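Long-range contact in Myo-inositol phosphohydrolase (Mitsuokella multacida, PDB 4WU3), which probably removes phosphate groups from myo-inositol hexakisphosphate (phytate) as a phosphatase related to protein tyrosine phosphatases, and binds inositol-(1,3,4,5)-tetrakisphosphate: residues Phe363-Thr377 with Ser569-Tyr581. The protein carries 2 engineered substitutions. Sequence-based numbering, arbitrary orientation.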
ATOM      1  N   PHE A 363      27.856 -10.952 -43.303  1.00 18.31           N
ATOM      2  CA  PHE A 363      27.076  -9.984 -42.537  1.00 19.60           C
ATOM      3  C   PHE A 363      25.601 -10.091 -42.916  1.00 21.11           C
ATOM      4  O   PHE A 363      25.258 -10.435 -44.053  1.00 22.46           O
ATOM      5  CB  PHE A 363      27.571  -8.560 -42.798  1.00 20.14           C
ATOM      6  CG  PHE A 363      28.892  -8.242 -42.151  1.00 21.43           C
ATOM      7  CD1 PHE A 363      29.401  -9.038 -41.138  1.00 21.51           C
ATOM      8  CD2 PHE A 363      29.602  -7.119 -42.529  1.00 21.54           C
ATOM      9  CE1 PHE A 363      30.606  -8.727 -40.536  1.00 21.61           C
ATOM     10  CE2 PHE A 363      30.807  -6.808 -41.929  1.00 21.83           C
ATOM     11  CZ  PHE A 363      31.308  -7.612 -40.933  1.00 21.14           C
ATOM     12  N   ARG A 364      24.729  -9.781 -41.964  1.00 20.81           N
ATOM     13  CA  ARG A 364      23.290  -9.807 -42.200  1.00 24.17           C
ATOM     14  C   ARG A 364      22.842  -8.644 -43.083  1.00 27.88           C
ATOM     15  O   ARG A 364      23.508  -7.619 -43.165  1.00 25.43           O
ATOM     16  CB  ARG A 364      22.537  -9.738 -40.873  1.00 23.04           C
ATOM     17  CG  ARG A 364      22.638  -8.396 -40.176  1.00 23.56           C
ATOM     18  CD  ARG A 364      21.538  -8.270 -39.142  1.00 24.66           C
ATOM     19  NE  ARG A 364      21.978  -8.735 -37.840  1.00 24.72           N
ATOM     20  CZ  ARG A 364      21.173  -9.197 -36.892  1.00 21.89           C
ATOM     21  NH1 ARG A 364      19.883  -9.302 -37.082  1.00 22.61           N
ATOM     22  NH2 ARG A 364      21.662  -9.574 -35.743  1.00 19.03           N
ATOM     23  N   THR A 365      21.689  -8.802 -43.725  1.00 37.58           N
ATOM     24  CA  THR A 365      21.136  -7.746 -44.570  1.00 40.80           C
ATOM     25  C   THR A 365      19.904  -7.097 -43.949  1.00 40.39           C
ATOM     26  O   THR A 365      19.295  -6.217 -44.558  1.00 45.69           O
ATOM     27  CB  THR A 365      20.729  -8.298 -45.939  1.00 39.61           C
ATOM     28  OG1 THR A 365      19.743  -9.317 -45.758  1.00 35.72           O
ATOM     29  CG2 THR A 365      21.933  -8.878 -46.653  1.00 41.96           C
ATOM     30  N   ASP A 366      19.545  -7.524 -42.741  1.00 38.54           N
ATOM     31  CA  ASP A 366      18.360  -7.014 -42.061  1.00 35.17           C
ATOM     32  C   ASP A 366      18.713  -6.088 -40.894  1.00 30.89           C
ATOM     33  O   ASP A 366      18.058  -6.120 -39.849  1.00 34.44           O
ATOM     34  CB  ASP A 366      17.501  -8.178 -41.566  1.00 38.84           C
ATOM     35  CG  ASP A 366      18.260  -9.111 -40.620  1.00 43.43           C
ATOM     36  OD1 ASP A 366      19.143  -9.865 -41.074  1.00 46.41           O
ATOM     37  OD2 ASP A 366      17.958  -9.097 -39.414  1.00 44.67           O
ATOM     38  N   VAL A 367      19.723  -5.245 -41.093  1.00 25.18           N
ATOM     39  CA  VAL A 367      20.176  -4.310 -40.065  1.00 24.62           C
ATOM     40  C   VAL A 367      19.049  -3.399 -39.579  1.00 24.86           C
ATOM     41  O   VAL A 367      18.330  -2.799 -40.376  1.00 25.71           O
ATOM     42  CB  VAL A 367      21.334  -3.427 -40.578  1.00 26.52           C
ATOM     43  CG1 VAL A 367      21.708  -2.369 -39.545  1.00 29.25           C
ATOM     44  CG2 VAL A 367      22.546  -4.279 -40.925  1.00 26.84           C
ATOM     45  N   ASN A 368      18.894  -3.316 -38.261  1.00 26.78           N
ATOM     46  CA  ASN A 368      17.953  -2.386 -37.639  1.00 23.37           C
ATOM     47  C   ASN A 368      18.714  -1.470 -36.699  1.00 22.67           C
ATOM     48  O   ASN A 368      19.054  -1.864 -35.589  1.00 23.40           O
ATOM     49  CB  ASN A 368      16.873  -3.148 -36.870  1.00 24.38           C
ATOM     50  CG  ASN A 368      15.790  -2.235 -36.312  1.00 24.24           C
ATOM     51  OD1 ASN A 368      15.938  -1.012 -36.278  1.00 21.51           O
ATOM     52  ND2 ASN A 368      14.695  -2.836 -35.857  1.00 23.28           N
ATOM     53  N   VAL A 369      18.995  -0.252 -37.154  1.00 23.97           N
ATOM     54  CA  VAL A 369      19.826   0.680 -36.400  1.00 24.71           C
ATOM     55  C   VAL A 369      19.237   0.966 -35.028  1.00 25.21           C
ATOM     56  O   VAL A 369      19.967   1.300 -34.095  1.00 22.07           O
ATOM     57  CB  VAL A 369      20.018   2.016 -37.150  1.00 25.79           C
ATOM     58  CG1 VAL A 369      20.814   3.001 -36.305  1.00 27.07           C
ATOM     59  CG2 VAL A 369      20.718   1.776 -38.479  1.00 27.10           C
ATOM     60  N   LYS A 370      17.923   0.825 -34.894  1.00 26.38           N
ATOM     61  CA  LYS A 370      17.278   1.130 -33.621  1.00 29.41           C
ATOM     62  C   LYS A 370      17.535   0.058 -32.566  1.00 23.95           C
ATOM     63  O   LYS A 370      17.318   0.291 -31.381  1.00 22.48           O
ATOM     64  CB  LYS A 370      15.787   1.370 -33.827  1.00 32.59           C
ATOM     65  CG  LYS A 370      15.525   2.718 -34.480  1.00 36.45           C
ATOM     66  CD  LYS A 370      14.048   2.986 -34.671  1.00 39.64           C
ATOM     67  CE  LYS A 370      13.500   2.192 -35.839  1.00 44.60           C
ATOM     68  NZ  LYS A 370      12.057   2.489 -36.056  1.00 49.37           N
ATOM     69  N   LYS A 371      18.040  -1.093 -32.998  1.00 23.09           N
ATOM     70  CA  LYS A 371      18.420  -2.157 -32.080  1.00 24.51           C
ATOM     71  C   LYS A 371      19.930  -2.266 -31.916  1.00 22.30           C
ATOM     72  O   LYS A 371      20.437  -3.267 -31.386  1.00 21.43           O
ATOM     73  CB  LYS A 371      17.842  -3.491 -32.545  1.00 26.34           C
ATOM     74  CG  LYS A 371      16.342  -3.568 -32.341  1.00 29.82           C
ATOM     75  CD  LYS A 371      15.750  -4.842 -32.906  1.00 32.35           C
ATOM     76  CE  LYS A 371      14.267  -4.909 -32.583  1.00 33.43           C
ATOM     77  NZ  LYS A 371      13.600  -6.037 -33.278  1.00 31.22           N
ATOM     78  N   THR A 372      20.644  -1.236 -32.367  1.00 17.16           N
ATOM     79  CA  THR A 372      22.090  -1.168 -32.182  1.00 15.39           C
ATOM     80  C   THR A 372      22.362  -0.288 -30.957  1.00 14.83           C
ATOM     81  O   THR A 372      21.723  -0.469 -29.921  1.00 14.69           O
ATOM     82  CB  THR A 372      22.832  -0.669 -33.452  1.00 15.78           C
ATOM     83  OG1 THR A 372      22.434   0.668 -33.779  1.00 15.21           O
ATOM     84  CG2 THR A 372      22.523  -1.569 -34.644  1.00 14.22           C
ATOM     85  N   GLY A 373      23.298   0.649 -31.058  1.00 14.07           N
ATOM     86  CA  GLY A 373      23.666   1.484 -29.920  1.00 15.20           C
ATOM     87  C   GLY A 373      24.952   2.246 -30.163  1.00 18.38           C
ATOM     88  O   GLY A 373      25.360   2.437 -31.312  1.00 18.55           O
ATOM     89  N   LYS A 374      25.593   2.677 -29.077  1.00 21.70           N
ATOM     90  CA  LYS A 374      26.806   3.484 -29.152  1.00 23.04           C
ATOM     91  C   LYS A 374      27.923   2.773 -29.921  1.00 21.70           C
ATOM     92  O   LYS A 374      28.281   1.637 -29.613  1.00 16.15           O
ATOM     93  CB  LYS A 374      27.287   3.839 -27.738  1.00 29.18           C
ATOM     94  CG  LYS A 374      28.553   4.687 -27.693  1.00 32.25           C
ATOM     95  CD  LYS A 374      29.000   4.976 -26.263  1.00 37.15           C
ATOM     96  CE  LYS A 374      30.247   5.854 -26.236  1.00 40.87           C
ATOM     97  NZ  LYS A 374      30.815   5.994 -24.865  1.00 42.12           N
ATOM     98  N   GLY A 375      28.465   3.458 -30.924  1.00 21.46           N
ATOM     99  CA  GLY A 375      29.618   2.959 -31.673  1.00 23.05           C
ATOM    100  C   GLY A 375      29.253   2.154 -32.911  1.00 24.40           C
ATOM    101  O   GLY A 375      30.128   1.675 -33.629  1.00 27.24           O
ATOM    102  N   PHE A 376      27.964   1.983 -33.167  1.00 21.26           N
ATOM    103  CA  PHE A 376      27.557   1.113 -34.263  1.00 19.63           C
ATOM    104  C   PHE A 376      27.951   1.655 -35.628  1.00 21.33           C
ATOM    105  O   PHE A 376      27.633   2.793 -35.979  1.00 20.08           O
ATOM    106  CB  PHE A 376      26.052   0.854 -34.274  1.00 17.69           C
ATOM    107  CG  PHE A 376      25.588   0.152 -35.520  1.00 16.75           C
ATOM    108  CD1 PHE A 376      25.862  -1.188 -35.712  1.00 15.37           C
ATOM    109  CD2 PHE A 376      24.929   0.850 -36.523  1.00 17.04           C
ATOM    110  CE1 PHE A 376      25.467  -1.833 -36.865  1.00 15.97           C
ATOM    111  CE2 PHE A 376      24.526   0.210 -37.681  1.00 17.34           C
ATOM    112  CZ  PHE A 376      24.796  -1.137 -37.852  1.00 16.76           C
ATOM    113  N   THR A 377      28.628   0.817 -36.401  1.00 20.87           N
ATOM    114  CA  THR A 377      28.882   1.120 -37.796  1.00 22.01           C
ATOM    115  C   THR A 377      28.474  -0.044 -38.679  1.00 21.30           C
ATOM    116  O   THR A 377      28.638  -1.202 -38.310  1.00 24.68           O
ATOM    117  CB  THR A 377      30.358   1.451 -38.071  1.00 21.92           C
ATOM    118  OG1 THR A 377      30.535   1.578 -39.482  1.00 25.04           O
ATOM    119  CG2 THR A 377      31.281   0.361 -37.554  1.00 21.68           C
ATOM    120  N   SER A 569      29.760  -4.009 -33.486  1.00 11.45           N
ATOM    121  CA  SER A 569      29.104  -3.923 -34.777  1.00 11.41           C
ATOM    122  C   SER A 569      29.245  -5.220 -35.588  1.00 11.63           C
ATOM    123  O   SER A 569      28.263  -5.742 -36.111  1.00 11.32           O
ATOM    124  CB  SER A 569      29.643  -2.722 -35.548  1.00 13.06           C
ATOM    125  OG  SER A 569      29.367  -1.515 -34.844  1.00 12.43           O
ATOM    126  N   ARG A 570      30.444  -5.774 -35.682  1.00 10.56           N
ATOM    127  CA  ARG A 570      30.581  -6.983 -36.463  1.00 10.17           C
ATOM    128  C   ARG A 570      29.918  -8.185 -35.789  1.00 10.59           C
ATOM    129  O   ARG A 570      29.301  -9.009 -36.473  1.00  9.87           O
ATOM    130  CB  ARG A 570      32.038  -7.262 -36.815  1.00 11.18           C
ATOM    131  CG  ARG A 570      32.947  -7.625 -35.660  1.00 11.20           C
ATOM    132  CD  ARG A 570      34.373  -7.304 -36.058  1.00 11.52           C
ATOM    133  NE  ARG A 570      35.354  -8.067 -35.306  1.00 11.02           N
ATOM    134  CZ  ARG A 570      36.652  -8.032 -35.558  1.00 10.68           C
ATOM    135  NH1 ARG A 570      37.487  -8.744 -34.846  1.00 11.46           N
ATOM    136  NH2 ARG A 570      37.128  -7.288 -36.527  1.00 10.40           N
ATOM    137  N   GLN A 571      29.999  -8.283 -34.460  1.00 10.98           N
ATOM    138  CA  GLN A 571      29.289  -9.364 -33.754  1.00 10.60           C
ATOM    139  C   GLN A 571      27.766  -9.255 -33.976  1.00 10.42           C
ATOM    140  O   GLN A 571      27.066 -10.270 -34.069  1.00 10.39           O
ATOM    141  CB  GLN A 571      29.633  -9.388 -32.260  1.00 10.86           C
ATOM    142  CG  GLN A 571      31.068  -9.796 -31.941  1.00 10.90           C
ATOM    143  CD  GLN A 571      31.483 -11.093 -32.608  1.00 12.09           C
ATOM    144  OE1 GLN A 571      30.682 -12.015 -32.781  1.00 12.92           O
ATOM    145  NE2 GLN A 571      32.743 -11.169 -32.991  1.00 13.13           N
ATOM    146  N   TYR A 572      27.263  -8.028 -34.071  1.00 10.03           N
ATOM    147  CA  TYR A 572      25.865  -7.805 -34.415  1.00 11.31           C
ATOM    148  C   TYR A 572      25.629  -8.208 -35.861  1.00 11.87           C
ATOM    149  O   TYR A 572      24.704  -8.977 -36.162  1.00 10.25           O
ATOM    150  CB  TYR A 572      25.449  -6.337 -34.207  1.00 12.76           C
ATOM    151  CG  TYR A 572      24.087  -6.010 -34.788  1.00 13.04           C
ATOM    152  CD1 TYR A 572      22.934  -6.375 -34.130  1.00 13.69           C
ATOM    153  CD2 TYR A 572      23.963  -5.355 -36.004  1.00 14.96           C
ATOM    154  CE1 TYR A 572      21.688  -6.099 -34.656  1.00 14.86           C
ATOM    155  CE2 TYR A 572      22.718  -5.062 -36.537  1.00 15.47           C
ATOM    156  CZ  TYR A 572      21.579  -5.442 -35.855  1.00 16.11           C
ATOM    157  OH  TYR A 572      20.320  -5.162 -36.362  1.00 17.15           O
ATOM    158  N   LEU A 573      26.477  -7.704 -36.753  1.00 11.55           N
ATOM    159  CA  LEU A 573      26.296  -7.945 -38.175  1.00 11.81           C
ATOM    160  C   LEU A 573      26.360  -9.425 -38.491  1.00 12.45           C
ATOM    161  O   LEU A 573      25.683  -9.895 -39.392  1.00 11.17           O
ATOM    162  CB  LEU A 573      27.326  -7.178 -38.992  1.00 12.78           C
ATOM    163  CG  LEU A 573      27.068  -5.670 -38.982  1.00 13.76           C
ATOM    164  CD1 LEU A 573      28.200  -4.921 -39.649  1.00 14.13           C
ATOM    165  CD2 LEU A 573      25.750  -5.351 -39.667  1.00 14.31           C
ATOM    166  N   LEU A 574      27.159 -10.167 -37.736  1.00 12.14           N
ATOM    167  CA  LEU A 574      27.318 -11.588 -38.015  1.00 12.96           C
ATOM    168  C   LEU A 574      26.139 -12.406 -37.516  1.00 15.08           C
ATOM    169  O   LEU A 574      26.059 -13.595 -37.800  1.00 16.69           O
ATOM    170  CB  LEU A 574      28.617 -12.115 -37.414  1.00 13.47           C
ATOM    171  CG  LEU A 574      29.847 -11.603 -38.157  1.00 13.31           C
ATOM    172  CD1 LEU A 574      31.107 -11.695 -37.312  1.00 14.49           C
ATOM    173  CD2 LEU A 574      30.007 -12.366 -39.458  1.00 14.86           C
ATOM    174  N   GLY A 575      25.229 -11.773 -36.772  1.00 15.75           N
ATOM    175  CA  GLY A 575      24.003 -12.432 -36.328  1.00 15.56           C
ATOM    176  C   GLY A 575      23.736 -12.444 -34.829  1.00 14.27           C
ATOM    177  O   GLY A 575      22.741 -13.029 -34.385  1.00 13.67           O
ATOM    178  N   GLY A 576      24.612 -11.808 -34.048  1.00 12.52           N
ATOM    179  CA  GLY A 576      24.360 -11.606 -32.625  1.00 10.13           C
ATOM    180  C   GLY A 576      23.408 -10.439 -32.439  1.00  9.72           C
ATOM    181  O   GLY A 576      22.885  -9.886 -33.410  1.00  7.49           O
ATOM    182  N   ASN A 577      23.150 -10.062 -31.192  1.00 10.15           N
ATOM    183  CA  ASN A 577      22.490  -8.790 -30.947  1.00 10.57           C
ATOM    184  C   ASN A 577      23.579  -7.760 -30.739  1.00 12.04           C
ATOM    185  O   ASN A 577      24.761  -8.074 -30.950  1.00 12.66           O
ATOM    186  CB  ASN A 577      21.492  -8.851 -29.783  1.00 12.12           C
ATOM    187  CG  ASN A 577      22.137  -9.130 -28.438  1.00 13.50           C
ATOM    188  OD1 ASN A 577      23.347  -9.017 -28.267  1.00 15.79           O
ATOM    189  ND2 ASN A 577      21.309  -9.499 -27.464  1.00 14.76           N
ATOM    190  N   TYR A 578      23.201  -6.534 -30.372  1.00 12.04           N
ATOM    191  CA  TYR A 578      24.174  -5.496 -30.055  1.00 11.78           C
ATOM    192  C   TYR A 578      24.307  -5.427 -28.539  1.00 11.83           C
ATOM    193  O   TYR A 578      23.335  -5.102 -27.848  1.00 10.64           O
ATOM    194  CB  TYR A 578      23.725  -4.141 -30.607  1.00 12.79           C
ATOM    195  CG  TYR A 578      24.855  -3.141 -30.736  1.00 13.20           C
ATOM    196  CD1 TYR A 578      25.773  -3.244 -31.774  1.00 12.63           C
ATOM    197  CD2 TYR A 578      25.008  -2.102 -29.824  1.00 12.62           C
ATOM    198  CE1 TYR A 578      26.811  -2.347 -31.897  1.00 14.13           C
ATOM    199  CE2 TYR A 578      26.048  -1.199 -29.941  1.00 13.05           C
ATOM    200  CZ  TYR A 578      26.943  -1.327 -30.981  1.00 14.07           C
ATOM    201  OH  TYR A 578      27.983  -0.444 -31.120  1.00 16.74           O
ATOM    202  N   VAL A 579      25.501  -5.720 -28.024  1.00 10.08           N
ATOM    203  CA  VAL A 579      25.674  -5.897 -26.591  1.00 10.50           C
ATOM    204  C   VAL A 579      25.361  -4.625 -25.818  1.00 11.04           C
ATOM    205  O   VAL A 579      24.973  -4.700 -24.661  1.00 10.35           O
ATOM    206  CB  VAL A 579      27.102  -6.334 -26.224  1.00 10.55           C
ATOM    207  CG1 VAL A 579      27.245  -6.480 -24.710  1.00 10.74           C
ATOM    208  CG2 VAL A 579      27.463  -7.634 -26.923  1.00 10.51           C
ATOM    209  N   ALA A 580      25.547  -3.464 -26.447  1.00 11.61           N
ATOM    210  CA  ALA A 580      25.409  -2.185 -25.741  1.00 13.41           C
ATOM    211  C   ALA A 580      24.061  -1.528 -26.011  1.00 13.20           C
ATOM    212  O   ALA A 580      23.893  -0.330 -25.798  1.00 13.15           O
ATOM    213  CB  ALA A 580      26.551  -1.231 -26.091  1.00 13.43           C
ATOM    214  N   TYR A 581      23.098  -2.328 -26.451  1.00 13.21           N
ATOM    215  CA  TYR A 581      21.738  -1.839 -26.634  1.00 14.22           C
ATOM    216  C   TYR A 581      21.185  -1.285 -25.328  1.00 14.85           C
ATOM    217  O   TYR A 581      21.354  -1.880 -24.255  1.00 15.50           O
ATOM    218  CB  TYR A 581      20.826  -2.958 -27.148  1.00 13.37           C
ATOM    219  CG  TYR A 581      19.357  -2.572 -27.217  1.00 13.92           C
ATOM    220  CD1 TYR A 581      18.877  -1.750 -28.227  1.00 13.83           C
ATOM    221  CD2 TYR A 581      18.455  -3.027 -26.261  1.00 13.60           C
ATOM    222  CE1 TYR A 581      17.539  -1.394 -28.280  1.00 14.50           C
ATOM    223  CE2 TYR A 581      17.120  -2.680 -26.311  1.00 13.71           C
ATOM    224  CZ  TYR A 581      16.666  -1.867 -27.320  1.00 14.14           C
ATOM    225  OH  TYR A 581      15.337  -1.531 -27.356  1.00 16.19           O
TER
HETATM  226  O   HOH W   1      20.283  -5.843 -30.379  1.00 13.56           O
HETATM  227  O   HOH W   2      24.419   2.394 -26.496  1.00 14.82           O
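The guanidinium of R364 lies flat over one face of the Y572 ring while its NE and NH2 grip the backbone oxygen of the same residue. The two planes are 10° apart, a cation-pi contact with R364 CZ 4.2 Å from the Y572 ring centroid. Side-on, NE and NH2 both donate to Y572 O, which also accepts from G575 N within a Schellman motif, G575 being the first residue to leave helical angles. The bend at chi3 (92°) turns the guanidinium onto the ring, and R364 NH1 is held by D366 OD2 at 3.0 Å in a salt bridge. A leucine here would probably leave Y572 O without two of its three donors and D366 without its salt-bridge partner. The opposite face of Y572 receives T372 CG2, and its hydroxyl accepts an almost straight bond from N368 N to Y572 OH (3.0 Å, 173°). Beside this, R364 N donates to L573 O at 2.7 Å, while L573 CB sits over the F363 ring.

At the other end, Y578 OH donates to K374 O (2.6 Å), from above the carbonyl plane, within the type II turn G373-F376. S569 OG accepts from T377 N at 2.9 Å and also bonds G565 O. Water links K371 O to Y578 N. The long loop after strand 357-358 thus wraps the C-terminal end of helix 564-573 beside the inositol-tetrakisphosphate pocket of this PTP-like phytase, with the Y581 side chain about 6 Å from the bound ligand and edge-to-face with pocket residue Y596.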